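Local coordinates for protein transmembrane oligosaccharyl transferase (Archaeoglobus fulgidus, PDB 3WAJ) that is an archaeal membrane enzyme of the STT3/AglB family, with a GT-C-type transmembrane part that holds a bound zinc ion, at residues Ser35-Thr38 with Trp39-Leu43; Glu103-Arg106 with Ala107-Phe111; Gln150-Gln153 with Arg154-Gly158. One frame throughout, in Å; residues are numbered along the deposited sequence.

Contact 1 of 3, residues Ser35-Thr38 with Trp39-Leu43; sequences SVFT and WTVRL
Ser-35 and Val-36 end helix 33-36, and from Phe-37 the chain folds back along Trp-39 to Leu-43, with Phe-37 and Val-41 forming a single isolated beta bridge. Two backbone bonds straddle that bridge. Arg-42 N donates to Val-36 O at 2.9 Å, and Thr-38 N donates to Thr-40 O at 3.1 Å, where the N-H...O angle of 138° shows a bent bond. Val-36 O also receives a CA-H...O contact from Val-41 CA at 3.5 Å, so one carbonyl oxygen of the last helical turn meets two successive residues of the returning chain.

Arg-42 reaches back to the helix end. Its CG lies anti to the backbone N (chi1 171°) and the chain stays extended as far as NE, which brings NH1 to Ser-35 O at 3.2 Å; that oxygen sits at the guanidinium edge, in its plane. NH1 also bonds Ala-496 O, while NH2 and NE bond the carbonyls of Gly-498 and Pro-499, so four carbonyl oxygens surround one arginine. The turn follows helix 19-30 and is probably part of the first external loop of the STT3 fold, and Arg-42 ties it to the chain near Gly-498.

On the other flank, Phe-37 and Val-41 run alongside each other, CE1 of the ring meeting Val-41 CG2 at 4.1 Å, while Val-36 CG1 lies over the centre of the phenyl ring. At the bend, Thr-38 CB sits over the Trp-39 five-membered ring in a CH-pi contact, 3.9 Å from its centroid.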
loop_
_atom_site.group_PDB
_atom_site.type_symbol
_atom_site.label_atom_id
_atom_site.label_comp_id
_atom_site.label_asym_id
_atom_site.label_seq_id
_atom_site.Cartn_x
_atom_site.Cartn_y
_atom_site.Cartn_z
ATOM N N SER A 35 17.668 -6.007 -6.812
ATOM C CA SER A 35 16.734 -4.922 -6.517
ATOM C C SER A 35 16.561 -4.729 -5.002
ATOM O O SER A 35 16.264 -3.632 -4.534
ATOM C CB SER A 35 15.371 -5.165 -7.169
ATOM O OG SER A 35 15.499 -5.494 -8.532
ATOM N N VAL A 36 16.736 -5.811 -4.251
ATOM C CA VAL A 36 16.627 -5.780 -2.800
ATOM C C VAL A 36 17.972 -5.445 -2.156
ATOM O O VAL A 36 18.057 -4.601 -1.256
ATOM C CB VAL A 36 16.079 -7.116 -2.266
ATOM C CG1 VAL A 36 16.011 -7.107 -0.738
ATOM C CG2 VAL A 36 14.693 -7.416 -2.882
ATOM N N PHE A 37 19.036 -6.080 -2.627
ATOM C CA PHE A 37 20.356 -5.759 -2.092
ATOM C C PHE A 37 21.127 -4.784 -2.983
ATOM O O PHE A 37 21.988 -5.178 -3.759
ATOM C CB PHE A 37 21.141 -7.035 -1.772
ATOM C CG PHE A 37 20.410 -7.951 -0.831
ATOM C CD1 PHE A 37 20.315 -7.641 0.527
ATOM C CD2 PHE A 37 19.764 -9.084 -1.303
ATOM C CE1 PHE A 37 19.607 -8.462 1.407
ATOM C CE2 PHE A 37 19.056 -9.918 -0.431
ATOM C CZ PHE A 37 18.978 -9.604 0.925
ATOM N N THR A 38 20.789 -3.502 -2.844
ATOM C CA THR A 38 21.410 -2.424 -3.605
ATOM C C THR A 38 22.129 -1.494 -2.658
ATOM O O THR A 38 22.762 -1.934 -1.692
ATOM C CB THR A 38 20.381 -1.552 -4.307
ATOM O OG1 THR A 38 19.095 -2.184 -4.271
ATOM C CG2 THR A 38 20.796 -1.253 -5.736
ATOM N N TRP A 39 21.987 -0.196 -2.923
ATOM C CA TRP A 39 22.658 0.834 -2.141
ATOM C C TRP A 39 22.283 0.754 -0.656
ATOM O O TRP A 39 23.012 1.256 0.186
ATOM C CB TRP A 39 22.365 2.224 -2.722
ATOM C CG TRP A 39 21.042 2.293 -3.419
ATOM C CD1 TRP A 39 20.802 2.100 -4.752
ATOM C CD2 TRP A 39 19.769 2.566 -2.815
ATOM N NE1 TRP A 39 19.457 2.245 -5.014
ATOM C CE2 TRP A 39 18.799 2.531 -3.843
ATOM C CE3 TRP A 39 19.356 2.838 -1.505
ATOM C CZ2 TRP A 39 17.431 2.750 -3.600
ATOM C CZ3 TRP A 39 18.014 3.068 -1.263
ATOM C CH2 TRP A 39 17.058 3.010 -2.304
ATOM N N THR A 40 21.151 0.119 -0.354
ATOM C CA THR A 40 20.796 -0.252 1.017
ATOM C C THR A 40 20.055 -1.579 0.917
ATOM O O THR A 40 19.861 -2.079 -0.192
ATOM C CB THR A 40 19.870 0.800 1.660
ATOM O OG1 THR A 40 19.878 0.662 3.084
ATOM C CG2 THR A 40 18.439 0.628 1.153
ATOM N N VAL A 41 19.640 -2.172 2.035
ATOM C CA VAL A 41 18.742 -3.317 1.896
ATOM C C VAL A 41 17.339 -2.762 1.886
ATOM O O VAL A 41 16.893 -2.084 2.817
ATOM C CB VAL A 41 18.962 -4.484 2.911
ATOM C CG1 VAL A 41 19.487 -3.986 4.197
ATOM C CG2 VAL A 41 17.661 -5.313 3.111
ATOM N N ARG A 42 16.657 -3.050 0.793
ATOM C CA ARG A 42 15.547 -2.240 0.349
ATOM C C ARG A 42 14.297 -3.102 0.288
ATOM O O ARG A 42 14.115 -3.873 -0.647
ATOM C CB ARG A 42 15.917 -1.667 -1.024
ATOM C CG ARG A 42 14.829 -0.976 -1.765
ATOM C CD ARG A 42 15.331 -0.506 -3.122
ATOM N NE ARG A 42 14.254 0.185 -3.820
ATOM C CZ ARG A 42 13.631 -0.299 -4.880
ATOM N NH1 ARG A 42 14.016 -1.465 -5.389
ATOM N NH2 ARG A 42 12.641 0.391 -5.433
ATOM N N LEU A 43 13.464 -2.983 1.321
ATOM C CA LEU A 43 12.207 -3.718 1.425
ATOM C C LEU A 43 11.245 -3.149 0.389
ATOM O O LEU A 43 11.374 -1.994 -0.004
ATOM C CB LEU A 43 11.611 -3.583 2.846
ATOM C CG LEU A 43 12.437 -4.130 4.020
ATOM C CD1 LEU A 43 11.788 -3.811 5.377
ATOM C CD2 LEU A 43 12.657 -5.630 3.883
#

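Contact 2 of 3, residues Glu103-Arg106 with Ala107-Phe111; sequences ESLR and AVLAF
Helix 102-118 carries successive i to i+4 bonds here, among them Ala-107 N to Glu-103 O at 2.8 Å. The next two, Val-108 N to Ser-104 O at 3.2 Å and Leu-109 N to Leu-105 O at 2.9 Å, are almost straight at hydrogen, both 177°. Ala-110 N to Arg-106 O is shorter, 2.7 Å, yet clearly more bent at 142°. The departure from regular geometry continues one residue on: Phe-111 N bonds Val-108 O at 3.0 Å, while its i to i+4 bond to Ala-107 O is weak. An i to i+3 bond of this kind is consistent with a local 3-10-like tightening.

Among the side chains the main meeting is one turn apart. Leu-105 CD2 packs against Leu-109 CG at 3.7 Å, the two leucines crossing at a slant. Leu-109 CG lies anti to its own carbonyl carbon, which leaves it 3.2 Å from Leu-105 O as well. These two leucines lie on the face that helix 102-118 turns to helix 47-60, where Tyr-52 touches both residues and Ile-55 touches Leu-109; the packing thus joins two helices of the STT3 N-terminal region.

Arg-106 departs in another direction. A bend at chi3 (-93°) folds the chain back until Glu-103 CA lies above one guanidinium face, toward its rim. The guanidinium is directed to the loop of Thr-40 and Val-41, which NH1 bonds, with weak bonds from NE to Tyr-52 OH and between NH2 and Tyr-504 OH.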
loop_
_atom_site.group_PDB
_atom_site.type_symbol
_atom_site.label_atom_id
_atom_site.label_comp_id
_atom_site.label_asym_id
_atom_site.label_seq_id
_atom_site.Cartn_x
_atom_site.Cartn_y
_atom_site.Cartn_z
ATOM N N GLU A 103 19.946 -2.518 8.655
ATOM C CA GLU A 103 20.174 -3.393 7.501
ATOM C C GLU A 103 20.080 -4.877 7.822
ATOM O O GLU A 103 19.445 -5.635 7.090
ATOM C CB GLU A 103 21.539 -3.096 6.875
ATOM C CG GLU A 103 21.710 -1.655 6.444
ATOM C CD GLU A 103 22.721 -1.483 5.322
ATOM O OE1 GLU A 103 22.638 -2.243 4.330
ATOM O OE2 GLU A 103 23.585 -0.579 5.432
ATOM N N SER A 104 20.722 -5.293 8.909
ATOM C CA SER A 104 20.702 -6.704 9.297
ATOM C C SER A 104 19.278 -7.218 9.480
ATOM O O SER A 104 18.926 -8.273 8.957
ATOM C CB SER A 104 21.499 -6.924 10.577
ATOM O OG SER A 104 22.616 -6.071 10.608
ATOM N N LEU A 105 18.464 -6.465 10.221
ATOM C CA LEU A 105 17.067 -6.828 10.451
ATOM C C LEU A 105 16.340 -6.941 9.118
ATOM O O LEU A 105 15.711 -7.965 8.834
ATOM C CB LEU A 105 16.380 -5.767 11.304
ATOM C CG LEU A 105 15.257 -6.175 12.257
ATOM C CD1 LEU A 105 14.194 -5.092 12.333
ATOM C CD2 LEU A 105 14.642 -7.535 11.909
ATOM N N ARG A 106 16.446 -5.889 8.307
ATOM C CA ARG A 106 15.791 -5.816 7.002
ATOM C C ARG A 106 16.134 -7.007 6.117
ATOM O O ARG A 106 15.256 -7.595 5.468
ATOM C CB ARG A 106 16.157 -4.492 6.305
ATOM C CG ARG A 106 15.213 -3.331 6.654
ATOM C CD ARG A 106 15.573 -2.057 5.902
ATOM N NE ARG A 106 16.477 -1.232 6.694
ATOM C CZ ARG A 106 17.463 -0.503 6.203
ATOM N NH1 ARG A 106 17.695 -0.478 4.907
ATOM N NH2 ARG A 106 18.206 0.203 7.018
ATOM N N ALA A 107 17.416 -7.363 6.101
ATOM C CA ALA A 107 17.892 -8.515 5.327
ATOM C C ALA A 107 17.145 -9.779 5.733
ATOM O O ALA A 107 16.543 -10.465 4.885
ATOM C CB ALA A 107 19.382 -8.700 5.518
ATOM N N VAL A 108 17.181 -10.089 7.026
ATOM C CA VAL A 108 16.403 -11.220 7.539
ATOM C C VAL A 108 14.927 -11.115 7.112
ATOM O O VAL A 108 14.395 -12.036 6.492
ATOM C CB VAL A 108 16.548 -11.380 9.078
ATOM C CG1 VAL A 108 15.598 -12.458 9.601
ATOM C CG2 VAL A 108 17.987 -11.730 9.448
ATOM N N LEU A 109 14.279 -9.993 7.424
ATOM C CA LEU A 109 12.872 -9.810 7.074
ATOM C C LEU A 109 12.628 -9.990 5.581
ATOM O O LEU A 109 11.585 -10.500 5.191
ATOM C CB LEU A 109 12.363 -8.438 7.518
ATOM C CG LEU A 109 12.504 -8.186 9.007
ATOM C CD1 LEU A 109 11.828 -6.866 9.382
ATOM C CD2 LEU A 109 11.922 -9.359 9.816
ATOM N N ALA A 110 13.594 -9.588 4.756
ATOM C CA ALA A 110 13.471 -9.708 3.291
ATOM C C ALA A 110 13.214 -11.138 2.826
ATOM O O ALA A 110 12.486 -11.362 1.859
ATOM C CB ALA A 110 14.709 -9.135 2.593
ATOM N N PHE A 111 13.828 -12.103 3.504
ATOM C CA PHE A 111 13.699 -13.505 3.109
ATOM C C PHE A 111 12.373 -14.131 3.498
ATOM O O PHE A 111 11.940 -15.099 2.885
ATOM C CB PHE A 111 14.836 -14.331 3.690
ATOM C CG PHE A 111 16.136 -14.087 3.018
ATOM C CD1 PHE A 111 16.413 -14.674 1.796
ATOM C CD2 PHE A 111 17.081 -13.245 3.590
ATOM C CE1 PHE A 111 17.626 -14.434 1.161
ATOM C CE2 PHE A 111 18.300 -12.999 2.960
ATOM C CZ PHE A 111 18.571 -13.591 1.747
#

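Contact 3 of 3, residues Gln150-Gln153 with Arg154-Gly158; sequences QFLQ and RSILG
Ser-155 N donates to Leu-152 O at 2.9 Å, the shortest polar bond here, but not a linear one: the N-H...O angle is 140° and the donor stands 60° out of the carbonyl plane, away from either lone pair. This i to i+3 bond follows the last regular helical link, Arg-154 N to Gln-150 O at 3.0 Å, and marks where the chain turns off helix 150-153.

The Arg-154 and Gln-150 side chains run alongside each other in the same direction. The Gln-150 amide is stacked on the Arg-154 guanidinium with the planes 14° apart, CD lying over one face toward its rim. Gln-150 OE1 is 3.9 Å from Arg-154 NH1 and approaches over that face, so the contact is a stack without a bond between the two groups; OE1 instead accepts a weak bond from Tyr-429 N. Separately, Leu-152 CD1 meets Ile-156 CD1 at 3.5 Å, and the same Ile-156 CD1 lies 3.2 Å from Leu-152 O.

The extended Arg-154 chain touches Tyr-429 and His-163, and its side chain comes to about 5 Å from the bound zinc ion, which Asp-47, Asp-161 and His-163 coordinate. That puts the Arg-154 side chain beside the metal site, consistent with a second-shell position.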
loop_
_atom_site.group_PDB
_atom_site.type_symbol
_atom_site.label_atom_id
_atom_site.label_comp_id
_atom_site.label_asym_id
_atom_site.label_seq_id
_atom_site.Cartn_x
_atom_site.Cartn_y
_atom_site.Cartn_z
ATOM N N GLN A 150 -0.317 -10.980 -8.444
ATOM C CA GLN A 150 -0.198 -10.474 -7.087
ATOM C C GLN A 150 0.426 -11.484 -6.147
ATOM O O GLN A 150 1.236 -11.124 -5.294
ATOM C CB GLN A 150 -1.566 -10.113 -6.547
ATOM C CG GLN A 150 -1.889 -8.654 -6.556
ATOM C CD GLN A 150 -3.302 -8.429 -6.092
ATOM O OE1 GLN A 150 -3.802 -9.145 -5.222
ATOM N NE2 GLN A 150 -3.974 -7.463 -6.698
ATOM N N PHE A 151 0.029 -12.743 -6.292
ATOM C CA PHE A 151 0.470 -13.782 -5.379
ATOM C C PHE A 151 1.977 -13.894 -5.383
ATOM O O PHE A 151 2.580 -14.085 -4.338
ATOM C CB PHE A 151 -0.154 -15.120 -5.742
ATOM C CG PHE A 151 0.407 -16.278 -4.976
ATOM C CD1 PHE A 151 -0.100 -16.618 -3.728
ATOM C CD2 PHE A 151 1.425 -17.060 -5.516
ATOM C CE1 PHE A 151 0.421 -17.709 -3.005
ATOM C CE2 PHE A 151 1.947 -18.160 -4.811
ATOM C CZ PHE A 151 1.442 -18.483 -3.554
ATOM N N LEU A 152 2.582 -13.773 -6.561
ATOM C CA LEU A 152 4.041 -13.782 -6.680
ATOM C C LEU A 152 4.672 -12.459 -6.232
ATOM O O LEU A 152 5.658 -12.457 -5.481
ATOM C CB LEU A 152 4.460 -14.100 -8.123
ATOM C CG LEU A 152 5.958 -14.050 -8.423
ATOM C CD1 LEU A 152 6.694 -15.236 -7.786
ATOM C CD2 LEU A 152 6.200 -14.000 -9.920
ATOM N N GLN A 153 4.115 -11.340 -6.695
ATOM C CA GLN A 153 4.690 -10.031 -6.383
ATOM C C GLN A 153 4.786 -9.781 -4.878
ATOM O O GLN A 153 5.730 -9.157 -4.411
ATOM C CB GLN A 153 3.913 -8.919 -7.083
ATOM C CG GLN A 153 4.235 -8.805 -8.567
ATOM C CD GLN A 153 3.195 -7.995 -9.323
ATOM O OE1 GLN A 153 2.226 -7.501 -8.736
ATOM N NE2 GLN A 153 3.386 -7.862 -10.634
ATOM N N ARG A 154 3.822 -10.306 -4.129
ATOM C CA ARG A 154 3.783 -10.169 -2.673
ATOM C C ARG A 154 4.436 -11.331 -1.922
ATOM O O ARG A 154 4.217 -11.518 -0.728
ATOM C CB ARG A 154 2.334 -9.980 -2.239
ATOM C CG ARG A 154 1.835 -8.624 -2.662
ATOM C CD ARG A 154 0.395 -8.428 -2.451
ATOM N NE ARG A 154 0.033 -7.134 -3.018
ATOM C CZ ARG A 154 -1.162 -6.560 -2.911
ATOM N NH1 ARG A 154 -2.142 -7.168 -2.251
ATOM N NH2 ARG A 154 -1.368 -5.372 -3.467
ATOM N N SER A 155 5.277 -12.078 -2.630
ATOM C CA SER A 155 5.824 -13.332 -2.131
ATOM C C SER A 155 7.299 -13.398 -2.510
ATOM O O SER A 155 7.985 -14.410 -2.349
ATOM C CB SER A 155 5.057 -14.474 -2.779
ATOM O OG SER A 155 5.266 -15.674 -2.092
ATOM N N ILE A 156 7.763 -12.274 -3.025
ATOM C CA ILE A 156 9.115 -12.083 -3.519
ATOM C C ILE A 156 10.029 -11.615 -2.373
ATOM O O ILE A 156 9.544 -11.105 -1.353
ATOM C CB ILE A 156 9.063 -11.034 -4.668
ATOM C CG1 ILE A 156 9.550 -11.637 -5.964
ATOM C CG2 ILE A 156 9.793 -9.756 -4.340
ATOM C CD1 ILE A 156 8.698 -12.772 -6.393
ATOM N N LEU A 157 11.340 -11.812 -2.533
ATOM C CA LEU A 157 12.349 -11.259 -1.623
ATOM C C LEU A 157 12.016 -9.806 -1.269
ATOM O O LEU A 157 11.779 -8.977 -2.160
ATOM C CB LEU A 157 13.718 -11.275 -2.312
ATOM C CG LEU A 157 15.053 -11.597 -1.637
ATOM C CD1 LEU A 157 16.097 -10.682 -2.221
ATOM C CD2 LEU A 157 15.028 -11.510 -0.121
ATOM N N GLY A 158 11.990 -9.485 0.022
ATOM C CA GLY A 158 11.811 -8.099 0.423
ATOM C C GLY A 158 10.376 -7.620 0.595
ATOM O O GLY A 158 10.158 -6.616 1.276
#

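How the contacts relate
The three contacts follow one another along the chain yet touch pairwise in space. Contacts 1 and 2 have centres 10 Å apart and are joined mainly through Arg-106, whose NH1 lies 2.8 Å from Val-41 O and 3.1 Å from Thr-40 OG1. Contact 3 sits about 15 Å, centre to centre, from each of the others. Its end meets contact 2 where Gly-158 N bonds Ala-110 O at 2.7 Å, and contact 1 through Leu-157, whose CD1 is 3.5 Å from Phe-37 CE2. Contact 3 approaches the zinc ion, with the Arg-154 side chain about 5 Å away, while zinc-binding Asp-47 follows contact 1 by four residues.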